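Halogenase PltM (Pseudomonas fluorescens, PDB 6BZN) halogenates phenolic compounds as a flavoprotein that binds FAD, acting as a chlorinase, brominase and iodinase. Local coordinates at residues A[112-117]-A[250-255]; A[197-202]-A[336-341]; A[42-47]-A[152-157]. One frame throughout, in Å; residues are numbered along the deposited sequence.

Interaction 1 (A[112-117]-A[250-255])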
ATOM      1  N   PHE A 112      12.101 -11.217   4.214  1.00 13.14           N
ATOM      2  CA  PHE A 112      11.742 -11.247   5.624  1.00 13.23           C
ATOM      3  C   PHE A 112      12.836 -11.963   6.386  1.00 13.95           C
ATOM      4  O   PHE A 112      13.166 -13.087   6.030  1.00 14.03           O
ATOM      5  CB  PHE A 112      10.402 -11.966   5.826  1.00 13.56           C
ATOM      6  CG  PHE A 112       9.263 -11.341   5.065  1.00 13.68           C
ATOM      7  CD1 PHE A 112       9.026 -11.680   3.740  1.00 13.84           C
ATOM      8  CD2 PHE A 112       8.461 -10.377   5.655  1.00 14.04           C
ATOM      9  CE1 PHE A 112       7.994 -11.088   3.031  1.00 14.28           C
ATOM     10  CE2 PHE A 112       7.432  -9.774   4.948  1.00 13.82           C
ATOM     11  CZ  PHE A 112       7.187 -10.135   3.641  1.00 13.82           C
ATOM     12  N   ALA A 113      13.407 -11.317   7.405  1.00 13.91           N
ATOM     13  CA  ALA A 113      14.407 -11.925   8.275  1.00 13.71           C
ATOM     14  C   ALA A 113      13.894 -11.859   9.699  1.00 13.69           C
ATOM     15  O   ALA A 113      13.488 -10.787  10.168  1.00 12.95           O
ATOM     16  CB  ALA A 113      15.726 -11.187   8.158  1.00 13.64           C
ATOM     17  N   TRP A 114      13.881 -13.008  10.379  1.00 13.68           N
ATOM     18  CA  TRP A 114      13.261 -13.139  11.699  1.00 13.62           C
ATOM     19  C   TRP A 114      14.325 -13.084  12.793  1.00 13.55           C
ATOM     20  O   TRP A 114      15.472 -13.534  12.599  1.00 14.15           O
ATOM     21  CB  TRP A 114      12.458 -14.446  11.771  1.00 14.13           C
ATOM     22  CG  TRP A 114      11.754 -14.705  13.076  1.00 14.37           C
ATOM     23  CD1 TRP A 114      10.498 -14.296  13.441  1.00 14.61           C
ATOM     24  CD2 TRP A 114      12.271 -15.432  14.184  1.00 14.84           C
ATOM     25  NE1 TRP A 114      10.207 -14.725  14.708  1.00 14.68           N
ATOM     26  CE2 TRP A 114      11.272 -15.436  15.186  1.00 15.04           C
ATOM     27  CE3 TRP A 114      13.477 -16.101  14.426  1.00 15.51           C
ATOM     28  CZ2 TRP A 114      11.445 -16.079  16.413  1.00 15.08           C
ATOM     29  CZ3 TRP A 114      13.654 -16.743  15.653  1.00 15.76           C
ATOM     30  CH2 TRP A 114      12.644 -16.721  16.631  1.00 15.73           C
ATOM     31  N   HIS A 115      13.947 -12.525  13.931  1.00 13.37           N
ATOM     32  CA  HIS A 115      14.843 -12.327  15.081  1.00 13.18           C
ATOM     33  C   HIS A 115      14.110 -12.579  16.362  1.00 13.88           C
ATOM     34  O   HIS A 115      12.879 -12.549  16.396  1.00 14.11           O
ATOM     35  CB  HIS A 115      15.355 -10.905  15.128  1.00 13.23           C
ATOM     36  CG  HIS A 115      15.898 -10.441  13.829  1.00 13.44           C
ATOM     37  ND1 HIS A 115      17.213 -10.612  13.472  1.00 13.67           N
ATOM     38  CD2 HIS A 115      15.285  -9.877  12.767  1.00 13.75           C
ATOM     39  CE1 HIS A 115      17.399 -10.137  12.256  1.00 13.97           C
ATOM     40  NE2 HIS A 115      16.241  -9.697  11.805  1.00 13.75           N
ATOM     41  N   GLN A 116      14.862 -12.805  17.426  1.00 14.65           N
ATOM     42  CA  GLN A 116      14.283 -12.896  18.743  1.00 16.45           C
ATOM     43  C   GLN A 116      15.231 -12.335  19.766  1.00 16.61           C
ATOM     44  O   GLN A 116      16.453 -12.400  19.602  1.00 15.62           O
ATOM     45  CB  GLN A 116      13.887 -14.336  19.093  1.00 18.50           C
ATOM     46  CG  GLN A 116      15.025 -15.267  19.467  1.00 20.94           C
ATOM     47  CD  GLN A 116      14.538 -16.540  20.141  1.00 22.73           C
ATOM     48  OE1 GLN A 116      14.917 -17.614  19.737  1.00 25.23           O
ATOM     49  NE2 GLN A 116      13.672 -16.412  21.148  1.00 24.30           N
ATOM     50  N   GLU A 117      14.642 -11.789  20.815  1.00 16.97           N
ATOM     51  CA  GLU A 117      15.382 -11.180  21.888  1.00 19.08           C
ATOM     52  C   GLU A 117      16.192 -12.268  22.603  1.00 18.97           C
ATOM     53  O   GLU A 117      15.748 -13.423  22.712  1.00 17.44           O
ATOM     54  CB  GLU A 117      14.396 -10.516  22.833  1.00 22.35           C
ATOM     55  CG  GLU A 117      15.019  -9.695  23.933  1.00 26.22           C
ATOM     56  CD  GLU A 117      14.025  -8.778  24.620  1.00 30.65           C
ATOM     57  OE1 GLU A 117      12.800  -8.891  24.355  1.00 34.64           O
ATOM     58  OE2 GLU A 117      14.476  -7.921  25.410  1.00 32.41           O
ATOM     59  N   HIS A 250      12.092  -6.756   5.462  1.00 12.08           N
ATOM     60  CA  HIS A 250      11.276  -6.721   6.662  1.00 12.63           C
ATOM     61  C   HIS A 250      12.006  -7.516   7.735  1.00 12.84           C
ATOM     62  O   HIS A 250      12.154  -8.736   7.601  1.00 12.84           O
ATOM     63  CB  HIS A 250       9.929  -7.413   6.406  1.00 12.96           C
ATOM     64  CG  HIS A 250       9.141  -6.853   5.261  1.00 13.52           C
ATOM     65  ND1 HIS A 250       9.510  -7.017   3.945  1.00 13.98           N
ATOM     66  CD2 HIS A 250       7.958  -6.192   5.236  1.00 13.76           C
ATOM     67  CE1 HIS A 250       8.611  -6.444   3.160  1.00 14.15           C
ATOM     68  NE2 HIS A 250       7.661  -5.932   3.921  1.00 14.40           N
ATOM     69  N   HIS A 251      12.483  -6.842   8.778  1.00 12.80           N
ATOM     70  CA  HIS A 251      13.034  -7.519   9.945  1.00 12.88           C
ATOM     71  C   HIS A 251      11.885  -7.704  10.907  1.00 13.22           C
ATOM     72  O   HIS A 251      11.304  -6.713  11.361  1.00 13.01           O
ATOM     73  CB  HIS A 251      14.107  -6.671  10.596  1.00 12.92           C
ATOM     74  CG  HIS A 251      15.370  -6.621   9.818  1.00 13.31           C
ATOM     75  ND1 HIS A 251      16.147  -7.732   9.594  1.00 13.26           N
ATOM     76  CD2 HIS A 251      16.005  -5.591   9.218  1.00 13.46           C
ATOM     77  CE1 HIS A 251      17.207  -7.395   8.887  1.00 13.77           C
ATOM     78  NE2 HIS A 251      17.144  -6.099   8.656  1.00 13.62           N
ATOM     79  N   ILE A 252      11.534  -8.957  11.189  1.00 12.42           N
ATOM     80  CA  ILE A 252      10.333  -9.265  11.957  1.00 12.63           C
ATOM     81  C   ILE A 252      10.722  -9.914  13.282  1.00 12.62           C
ATOM     82  O   ILE A 252      11.755 -10.601  13.387  1.00 12.75           O
ATOM     83  CB  ILE A 252       9.331 -10.127  11.149  1.00 12.80           C
ATOM     84  CG1 ILE A 252       9.972 -11.450  10.679  1.00 13.13           C
ATOM     85  CG2 ILE A 252       8.846  -9.344   9.936  1.00 13.00           C
ATOM     86  CD1 ILE A 252       8.996 -12.475  10.129  1.00 13.06           C
ATOM     87  N   PHE A 253       9.911  -9.668  14.303  1.00 12.46           N
ATOM     88  CA  PHE A 253      10.156 -10.195  15.634  1.00 12.75           C
ATOM     89  C   PHE A 253       8.828 -10.166  16.363  1.00 13.42           C
ATOM     90  O   PHE A 253       7.858  -9.609  15.859  1.00 12.54           O
ATOM     91  CB  PHE A 253      11.241  -9.370  16.346  1.00 12.75           C
ATOM     92  CG  PHE A 253      11.113  -7.896  16.116  1.00 12.57           C
ATOM     93  CD1 PHE A 253      10.287  -7.135  16.924  1.00 12.92           C
ATOM     94  CD2 PHE A 253      11.792  -7.273  15.071  1.00 12.82           C
ATOM     95  CE1 PHE A 253      10.148  -5.773  16.710  1.00 13.23           C
ATOM     96  CE2 PHE A 253      11.644  -5.923  14.837  1.00 12.84           C
ATOM     97  CZ  PHE A 253      10.816  -5.175  15.655  1.00 13.13           C
ATOM     98  N   GLU A 254       8.768 -10.772  17.546  1.00 14.40           N
ATOM     99  CA  GLU A 254       7.474 -11.040  18.180  1.00 15.59           C
ATOM    100  C   GLU A 254       6.527  -9.826  18.298  1.00 14.37           C
ATOM    101  O   GLU A 254       5.342  -9.963  18.052  1.00 13.84           O
ATOM    102  CB  GLU A 254       7.662 -11.671  19.566  1.00 18.72           C
ATOM    103  CG  GLU A 254       6.344 -12.211  20.116  1.00 21.68           C
ATOM    104  CD  GLU A 254       6.424 -12.673  21.545  1.00 26.20           C
ATOM    105  OE1 GLU A 254       5.363 -12.614  22.212  1.00 30.33           O
ATOM    106  OE2 GLU A 254       7.525 -13.092  21.992  1.00 28.75           O
ATOM    107  N   GLU A 255       7.064  -8.668  18.657  1.00 13.85           N
ATOM    108  CA  GLU A 255       6.257  -7.485  18.997  1.00 14.25           C
ATOM    109  C   GLU A 255       6.130  -6.468  17.871  1.00 13.57           C
ATOM    110  O   GLU A 255       5.488  -5.428  18.039  1.00 14.18           O
ATOM    111  CB  GLU A 255       6.786  -6.799  20.279  1.00 14.84           C
ATOM    112  CG  GLU A 255       8.107  -6.048  20.168  1.00 15.61           C
ATOM    113  CD  GLU A 255       9.350  -6.911  20.353  1.00 16.50           C
ATOM    114  OE1 GLU A 255       9.253  -8.153  20.319  1.00 16.83           O
ATOM    115  OE2 GLU A 255      10.447  -6.342  20.534  1.00 18.18           O
TER
HETATM  116  O   HOH W   1      10.810 -12.645  18.236  1.00 13.71           O
HETATM  117  O   HOH W   2      10.478  -9.620  22.516  1.00 33.89           O
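F112, A113 and W114 pair with H250, H251 and I252 as two parallel neighbours in a mixed β-sheet, joining strand 109-114 to strand 248-253. Three backbone hydrogen bonds hold the register: A113 N to H250 O at 2.9 Å, I252 N to A113 O, likewise 2.9 Å, and the less straight H115 N to I252 O (3.0 Å). A113 thus gives its N-H and its carbonyl to the same strand, whereas F112 and W114 turn theirs to the other neighbour, at V127 and H125.

On one face of the sheet, aromatic stacking dominates. The F112 and H250 rings point the same way and form an offset stack, centroids 4.3 Å apart and planes at 23°, with CE2 of F112 over the imidazole. In both residues CG is anti to the carbonyl carbon (chi1 near -57°), which swings the two rings off their strands in step. H250 ND1 bonds the S111 carbonyl, fixing the ring's rotation, and W257 and F110 also meet this ring. With an alanine in place of H250, the F112 ring would probably lose its stacking partner and the S111 carbonyl its side-chain donor. The H250 side chain lies about 7 Å from those of A65 and S351, both FAD-binding residues, which probably places the stack beside the cofactor site. Further along this face W114 CD1 packs on I252 CG1 at 4.0 Å.

On the other face A113 CB sits beside the H251 imidazole, whose NE2 bonds H308. H115, just beyond the paired residues, bonds S121 through ND1 and reaches back to H251, its NE2 and H251 ND1 joined by a 3.0 Å hydrogen bond in which either could be the donor, the imidazole planes inclined at 54°.

Interaction 2 (A[197-202]-A[336-341])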
ATOM      1  N   SER A 197      -8.142  13.584   6.441  1.00 37.59           N
ATOM      2  CA  SER A 197      -9.393  13.707   5.673  1.00 37.33           C
ATOM      3  C   SER A 197     -10.423  14.639   6.369  1.00 39.80           C
ATOM      4  O   SER A 197     -11.011  14.249   7.379  1.00 40.69           O
ATOM      5  CB  SER A 197      -9.994  12.313   5.473  1.00 36.11           C
ATOM      6  OG  SER A 197     -11.350  12.367   5.049  1.00 35.67           O
ATOM      7  N   PRO A 198     -10.636  15.863   5.834  1.00 39.87           N
ATOM      8  CA  PRO A 198     -11.573  16.802   6.480  1.00 39.16           C
ATOM      9  C   PRO A 198     -13.049  16.418   6.279  1.00 37.40           C
ATOM     10  O   PRO A 198     -13.904  16.793   7.102  1.00 36.35           O
ATOM     11  CB  PRO A 198     -11.257  18.130   5.794  1.00 40.25           C
ATOM     12  CG  PRO A 198     -10.854  17.717   4.418  1.00 40.78           C
ATOM     13  CD  PRO A 198     -10.094  16.421   4.574  1.00 39.40           C
ATOM     14  N   LEU A 199     -13.336  15.676   5.205  1.00 34.04           N
ATOM     15  CA  LEU A 199     -14.639  15.063   5.019  1.00 32.43           C
ATOM     16  C   LEU A 199     -14.835  13.963   6.007  1.00 30.66           C
ATOM     17  O   LEU A 199     -15.914  13.821   6.539  1.00 29.05           O
ATOM     18  CB  LEU A 199     -14.836  14.477   3.614  1.00 32.42           C
ATOM     19  CG  LEU A 199     -15.255  15.459   2.536  1.00 30.95           C
ATOM     20  CD1 LEU A 199     -15.351  14.725   1.225  1.00 31.16           C
ATOM     21  CD2 LEU A 199     -16.591  16.098   2.887  1.00 31.14           C
ATOM     22  N   SER A 200     -13.800  13.157   6.242  1.00 29.30           N
ATOM     23  CA  SER A 200     -13.939  12.102   7.211  1.00 29.10           C
ATOM     24  C   SER A 200     -14.276  12.696   8.573  1.00 26.22           C
ATOM     25  O   SER A 200     -15.199  12.217   9.231  1.00 28.29           O
ATOM     26  CB  SER A 200     -12.697  11.212   7.314  1.00 30.16           C
ATOM     27  OG  SER A 200     -12.858  10.262   8.359  1.00 32.46           O
ATOM     28  N   ARG A 201     -13.564  13.745   8.979  1.00 25.99           N
ATOM     29  CA  ARG A 201     -13.819  14.375  10.287  1.00 25.92           C
ATOM     30  C   ARG A 201     -15.244  14.915  10.353  1.00 22.67           C
ATOM     31  O   ARG A 201     -15.962  14.657  11.317  1.00 23.27           O
ATOM     32  CB  ARG A 201     -12.806  15.491  10.589  1.00 28.73           C
ATOM     33  CG  ARG A 201     -11.370  15.012  10.767  1.00 31.73           C
ATOM     34  CD  ARG A 201     -10.462  16.095  11.337  1.00 34.31           C
ATOM     35  NE  ARG A 201     -10.485  17.315  10.520  1.00 36.85           N
ATOM     36  CZ  ARG A 201      -9.539  17.732   9.664  1.00 39.35           C
ATOM     37  NH1 ARG A 201      -8.401  17.058   9.460  1.00 40.12           N
ATOM     38  NH2 ARG A 201      -9.739  18.870   8.993  1.00 40.52           N
ATOM     39  N   GLN A 202     -15.685  15.612   9.308  1.00 20.91           N
ATOM     40  CA  GLN A 202     -16.999  16.272   9.373  1.00 19.91           C
ATOM     41  C   GLN A 202     -18.179  15.302   9.186  1.00 19.58           C
ATOM     42  O   GLN A 202     -19.291  15.580   9.642  1.00 19.08           O
ATOM     43  CB  GLN A 202     -17.053  17.434   8.390  1.00 20.60           C
ATOM     44  CG  GLN A 202     -17.528  17.097   6.988  1.00 20.38           C
ATOM     45  CD  GLN A 202     -17.499  18.306   6.073  1.00 20.74           C
ATOM     46  OE1 GLN A 202     -16.594  19.131   6.161  1.00 22.89           O
ATOM     47  NE2 GLN A 202     -18.509  18.438   5.219  1.00 20.73           N
ATOM     48  N   PHE A 336     -20.154  12.942  -2.590  1.00 14.92           N
ATOM     49  CA  PHE A 336     -18.765  12.759  -2.182  1.00 14.74           C
ATOM     50  C   PHE A 336     -18.311  11.322  -2.296  1.00 14.26           C
ATOM     51  O   PHE A 336     -19.110  10.392  -2.334  1.00 14.33           O
ATOM     52  CB  PHE A 336     -18.520  13.246  -0.751  1.00 14.81           C
ATOM     53  CG  PHE A 336     -19.141  12.371   0.304  1.00 15.12           C
ATOM     54  CD1 PHE A 336     -18.449  11.287   0.828  1.00 15.09           C
ATOM     55  CD2 PHE A 336     -20.423  12.623   0.762  1.00 15.57           C
ATOM     56  CE1 PHE A 336     -19.013  10.481   1.808  1.00 15.18           C
ATOM     57  CE2 PHE A 336     -20.996  11.815   1.740  1.00 15.91           C
ATOM     58  CZ  PHE A 336     -20.292  10.740   2.257  1.00 15.61           C
ATOM     59  N   CYS A 337     -16.992  11.176  -2.341  1.00 14.37           N
ATOM     60  CA  CYS A 337     -16.341   9.889  -2.175  1.00 14.39           C
ATOM     61  C   CYS A 337     -15.039  10.126  -1.425  1.00 14.17           C
ATOM     62  O   CYS A 337     -14.301  11.080  -1.725  1.00 12.94           O
ATOM     63  CB  CYS A 337     -16.066   9.226  -3.518  1.00 14.98           C
ATOM     64  SG  CYS A 337     -15.017   7.746  -3.403  1.00 17.15           S
ATOM     65  N   LEU A 338     -14.792   9.277  -0.430  1.00 13.74           N
ATOM     66  CA  LEU A 338     -13.505   9.210   0.235  1.00 14.19           C
ATOM     67  C   LEU A 338     -12.683   8.156  -0.480  1.00 13.82           C
ATOM     68  O   LEU A 338     -13.121   7.016  -0.629  1.00 12.80           O
ATOM     69  CB  LEU A 338     -13.651   8.803   1.702  1.00 15.58           C
ATOM     70  CG  LEU A 338     -14.076   9.851   2.727  1.00 17.91           C
ATOM     71  CD1 LEU A 338     -15.256  10.676   2.288  1.00 18.42           C
ATOM     72  CD2 LEU A 338     -14.319   9.192   4.074  1.00 18.49           C
ATOM     73  N   LEU A 339     -11.492   8.534  -0.919  1.00 12.94           N
ATOM     74  CA  LEU A 339     -10.553   7.545  -1.423  1.00 13.43           C
ATOM     75  C   LEU A 339     -10.008   6.699  -0.259  1.00 12.91           C
ATOM     76  O   LEU A 339     -10.248   7.012   0.918  1.00 12.17           O
ATOM     77  CB  LEU A 339      -9.449   8.225  -2.232  1.00 13.80           C
ATOM     78  CG  LEU A 339      -9.840   8.746  -3.614  1.00 14.29           C
ATOM     79  CD1 LEU A 339      -8.588   9.303  -4.280  1.00 14.56           C
ATOM     80  CD2 LEU A 339     -10.475   7.697  -4.508  1.00 14.76           C
ATOM     81  N   PRO A 340      -9.301   5.594  -0.573  1.00 13.18           N
ATOM     82  CA  PRO A 340      -8.946   4.661   0.513  1.00 13.39           C
ATOM     83  C   PRO A 340      -8.186   5.218   1.698  1.00 13.67           C
ATOM     84  O   PRO A 340      -8.577   4.919   2.818  1.00 13.32           O
ATOM     85  CB  PRO A 340      -8.140   3.589  -0.209  1.00 12.99           C
ATOM     86  CG  PRO A 340      -8.833   3.521  -1.527  1.00 12.97           C
ATOM     87  CD  PRO A 340      -9.088   4.963  -1.886  1.00 12.73           C
ATOM     88  N   GLN A 341      -7.158   6.038   1.502  1.00 14.88           N
ATOM     89  CA  GLN A 341      -6.442   6.608   2.664  1.00 16.57           C
ATOM     90  C   GLN A 341      -7.343   7.416   3.606  1.00 16.36           C
ATOM     91  O   GLN A 341      -7.147   7.392   4.830  1.00 16.32           O
ATOM     92  CB  GLN A 341      -5.278   7.501   2.234  1.00 19.11           C
ATOM     93  CG  GLN A 341      -4.101   6.772   1.643  1.00 21.59           C
ATOM     94  CD  GLN A 341      -3.264   6.023   2.680  1.00 25.80           C
ATOM     95  OE1 GLN A 341      -3.091   4.808   2.575  1.00 28.23           O
ATOM     96  NE2 GLN A 341      -2.712   6.750   3.661  1.00 28.41           N
TER
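L338 faces L199 and S200 with the two arms of its forked side chain: CD1 rests 4.0 Å from L199 CB, while CD2 lies 4.1 Å from S200 CB. The fork therefore meets two consecutive residues in the first turn of helix 198-203. L338 and L199 cross obliquely, and L338 CD1 and L199 CD1 also approach, at 4.2 Å. L199 extends away from the helix with CG anti to the carbonyl carbon (chi1 -83°) and CD1 at the far end of a straight chain, which carries that methyl past L338 to F336. There it touches the root of the aromatic side chain, CD1 of L199 being 4.0 Å from F336 CB, and does not lie on the ring.

F336 and L338 both point toward the helix, as residues two apart on a strand do, and the intervening C337 points away, onto L364 of helix 352-374. Strand 336-338 is thus covered by a different helix on each side. I189 of the adjacent strand 188-191 also touches L199 and F336, extending the same apolar layer. The helix axis passes 9.5 Å from that of the strand, the two directions at 106°. The contact is mainly apolar and rests on methyl and methylene groups.

S197, at the N-cap of the helix, comes near L338, but its OG bonds D191 OD2 and probably also accepts the N-cap bond from S200 N. The D191 carboxylate also receives a weak bond from L199 N, and so tethers the helix start to the end of strand 188-191. In structures of this protein R201 and Q341 contact additional FAD molecules, distinct from the one lined by I33 and D53. A helix packed over the edge strand of a parallel sheet belongs to the Rossmann-type FAD-binding fold.

Interaction 3 (A[42-47]-A[152-157])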
ATOM      1  N   LEU A  42      -9.666  12.457 -14.710  1.00 13.22           N
ATOM      2  CA  LEU A  42     -10.911  13.201 -14.857  1.00 13.43           C
ATOM      3  C   LEU A  42     -10.733  14.403 -15.793  1.00 13.42           C
ATOM      4  O   LEU A  42     -11.571  14.608 -16.677  1.00 13.57           O
ATOM      5  CB  LEU A  42     -11.450  13.637 -13.498  1.00 12.73           C
ATOM      6  CG  LEU A  42     -11.846  12.497 -12.560  1.00 12.74           C
ATOM      7  CD1 LEU A  42     -12.347  13.069 -11.254  1.00 12.90           C
ATOM      8  CD2 LEU A  42     -12.889  11.562 -13.122  1.00 12.72           C
ATOM      9  N   ALA A  43      -9.641  15.155 -15.637  1.00 13.86           N
ATOM     10  CA  ALA A  43      -9.377  16.305 -16.508  1.00 14.62           C
ATOM     11  C   ALA A  43      -9.180  15.849 -17.966  1.00 15.69           C
ATOM     12  O   ALA A  43      -9.736  16.435 -18.902  1.00 14.56           O
ATOM     13  CB  ALA A  43      -8.171  17.091 -16.031  1.00 14.63           C
ATOM     14  N   LYS A  44      -8.400  14.789 -18.146  1.00 16.53           N
ATOM     15  CA  LYS A  44      -8.214  14.175 -19.467  1.00 18.00           C
ATOM     16  C   LYS A  44      -9.545  13.835 -20.149  1.00 18.23           C
ATOM     17  O   LYS A  44      -9.695  14.031 -21.367  1.00 17.75           O
ATOM     18  CB  LYS A  44      -7.348  12.926 -19.332  1.00 19.00           C
ATOM     19  CG  LYS A  44      -7.277  12.017 -20.555  1.00 20.81           C
ATOM     20  CD  LYS A  44      -6.559  12.671 -21.716  1.00 22.91           C
ATOM     21  CE  LYS A  44      -6.731  11.817 -22.965  1.00 25.01           C
ATOM     22  NZ  LYS A  44      -5.539  11.918 -23.837  1.00 27.08           N
ATOM     23  N   SER A  45     -10.495  13.355 -19.349  1.00 17.00           N
ATOM     24  CA  SER A  45     -11.792  12.867 -19.828  1.00 17.35           C
ATOM     25  C   SER A  45     -12.856  13.951 -20.072  1.00 17.63           C
ATOM     26  O   SER A  45     -13.991  13.615 -20.435  1.00 18.71           O
ATOM     27  CB  SER A  45     -12.336  11.863 -18.801  1.00 17.67           C
ATOM     28  OG  SER A  45     -11.422  10.801 -18.609  1.00 17.53           O
ATOM     29  N   GLY A  46     -12.514  15.216 -19.836  1.00 17.96           N
ATOM     30  CA  GLY A  46     -13.387  16.363 -20.161  1.00 18.53           C
ATOM     31  C   GLY A  46     -14.037  17.062 -18.974  1.00 18.54           C
ATOM     32  O   GLY A  46     -14.934  17.904 -19.178  1.00 19.07           O
ATOM     33  N   LEU A  47     -13.616  16.742 -17.741  1.00 16.85           N
ATOM     34  CA  LEU A  47     -14.129  17.437 -16.557  1.00 16.84           C
ATOM     35  C   LEU A  47     -13.224  18.597 -16.139  1.00 16.46           C
ATOM     36  O   LEU A  47     -12.016  18.548 -16.342  1.00 16.50           O
ATOM     37  CB  LEU A  47     -14.294  16.477 -15.370  1.00 17.08           C
ATOM     38  CG  LEU A  47     -15.163  15.234 -15.565  1.00 17.48           C
ATOM     39  CD1 LEU A  47     -15.480  14.574 -14.230  1.00 17.40           C
ATOM     40  CD2 LEU A  47     -16.446  15.557 -16.306  1.00 18.21           C
ATOM     41  N   LEU A 152      -1.771  18.702 -13.937  1.00 12.93           N
ATOM     42  CA  LEU A 152      -1.718  20.102 -14.387  1.00 13.97           C
ATOM     43  C   LEU A 152      -1.638  20.209 -15.911  1.00 14.30           C
ATOM     44  O   LEU A 152      -2.277  21.070 -16.527  1.00 13.72           O
ATOM     45  CB  LEU A 152      -0.509  20.814 -13.761  1.00 13.89           C
ATOM     46  CG  LEU A 152      -0.611  21.044 -12.256  1.00 14.73           C
ATOM     47  CD1 LEU A 152       0.726  21.475 -11.653  1.00 15.38           C
ATOM     48  CD2 LEU A 152      -1.671  22.087 -11.966  1.00 15.45           C
ATOM     49  N   LYS A 153      -0.842  19.333 -16.510  1.00 15.21           N
ATOM     50  CA  LYS A 153      -0.670  19.331 -17.968  1.00 16.02           C
ATOM     51  C   LYS A 153      -1.937  18.898 -18.707  1.00 16.47           C
ATOM     52  O   LYS A 153      -2.112  19.216 -19.885  1.00 16.73           O
ATOM     53  CB  LYS A 153       0.514  18.453 -18.366  1.00 16.37           C
ATOM     54  CG  LYS A 153       1.858  19.048 -17.959  1.00 16.69           C
ATOM     55  CD  LYS A 153       3.044  18.228 -18.447  1.00 17.17           C
ATOM     56  CE  LYS A 153       3.082  16.843 -17.835  1.00 16.93           C
ATOM     57  NZ  LYS A 153       4.202  16.060 -18.406  1.00 17.51           N
ATOM     58  N   HIS A 154      -2.804  18.157 -18.022  1.00 16.19           N
ATOM     59  CA  HIS A 154      -4.104  17.776 -18.570  1.00 16.14           C
ATOM     60  C   HIS A 154      -5.231  18.743 -18.241  1.00 15.82           C
ATOM     61  O   HIS A 154      -6.370  18.481 -18.601  1.00 16.04           O
ATOM     62  CB  HIS A 154      -4.463  16.363 -18.138  1.00 16.62           C
ATOM     63  CG  HIS A 154      -3.699  15.324 -18.873  1.00 16.73           C
ATOM     64  ND1 HIS A 154      -2.473  14.868 -18.447  1.00 17.18           N
ATOM     65  CD2 HIS A 154      -3.957  14.688 -20.039  1.00 17.16           C
ATOM     66  CE1 HIS A 154      -2.018  13.977 -19.306  1.00 17.41           C
ATOM     67  NE2 HIS A 154      -2.903  13.844 -20.278  1.00 17.45           N
ATOM     68  N   GLY A 155      -4.926  19.861 -17.585  1.00 15.75           N
ATOM     69  CA  GLY A 155      -5.917  20.910 -17.351  1.00 15.72           C
ATOM     70  C   GLY A 155      -6.552  20.977 -15.977  1.00 15.91           C
ATOM     71  O   GLY A 155      -7.366  21.873 -15.733  1.00 15.69           O
ATOM     72  N   ALA A 156      -6.189  20.072 -15.059  1.00 15.67           N
ATOM     73  CA  ALA A 156      -6.640  20.190 -13.679  1.00 16.15           C
ATOM     74  C   ALA A 156      -6.057  21.470 -13.075  1.00 16.87           C
ATOM     75  O   ALA A 156      -4.891  21.793 -13.318  1.00 16.81           O
ATOM     76  CB  ALA A 156      -6.218  18.974 -12.861  1.00 16.40           C
ATOM     77  N   GLU A 157      -6.881  22.227 -12.354  1.00 17.13           N
ATOM     78  CA  GLU A 157      -6.400  23.373 -11.581  1.00 18.22           C
ATOM     79  C   GLU A 157      -5.982  22.890 -10.203  1.00 17.77           C
ATOM     80  O   GLU A 157      -6.582  21.961  -9.665  1.00 16.60           O
ATOM     81  CB  GLU A 157      -7.469  24.459 -11.470  1.00 20.01           C
ATOM     82  CG  GLU A 157      -7.011  25.715 -10.732  1.00 22.71           C
ATOM     83  CD  GLU A 157      -8.098  26.776 -10.589  1.00 25.33           C
ATOM     84  OE1 GLU A 157      -9.045  26.782 -11.431  1.00 26.00           O
ATOM     85  OE2 GLU A 157      -7.980  27.595  -9.627  1.00 25.46           O
TER
HETATM   86  O   HOH W   3      -2.917  12.008 -22.567  1.00 33.18           O
HETATM   87  O   HOH W   4      -9.730  20.114 -15.259  1.00 24.67           O
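The H154 imidazole meets the aliphatic part of K44 obliquely: K44 CD lies 3.7 Å from H154 CD2, and K44 CB borders the same carbon. Two Schellman motifs come together here, ending helices 33-44 and 140-153 of the Rossmann-type fold at G46 and G155. At the ring edge a water sits in plane at NE2, 2.9 Å away, and accepts a hydrogen bond from K44 NZ; ND1 is bonded to the I150 carbonyl. K44 starts with CG anti to the backbone N (chi1 169°) and bends at its second torsion, which brings CD alongside the histidine. I83 touches both side chains.

Both glycines have positive phi (107° and 101°), a conformation in which a CB would collide with the carbonyl oxygen of the residue before. A43 CB fits against the turn at G155, 3.4 Å from H154 O and 3.7 Å from A156 N, with A156 CB 4.2 Å off. From the turns the chain enters strands 49-52 and 157-159, neighbours in the parallel sheet. A second water bridges the turns, donating to L47 O at 3.0 Å and, weakly, to G155 O.

Overall arrangement
Interactions 2 and 3 belong to the five-stranded parallel sheet of the FAD-binding fold: interaction 2 packs on its edge strand 336-338, and interaction 3 leads into strands 49-52 and 157-159 toward the opposite edge. Their centres are 22 Å apart, and helix 352-374 touches residues of both. Interaction 1 joins strands of the separate seven-stranded mixed sheet, its centre 35 Å from that of interaction 2 and 46 Å from that of interaction 3, across the chain's centre. Along the chain interaction 3 closes before interaction 2 opens, while interaction 1 alternates with each. The polypeptide therefore passes repeatedly between the two sheets, and FAD-binding residues lie near both.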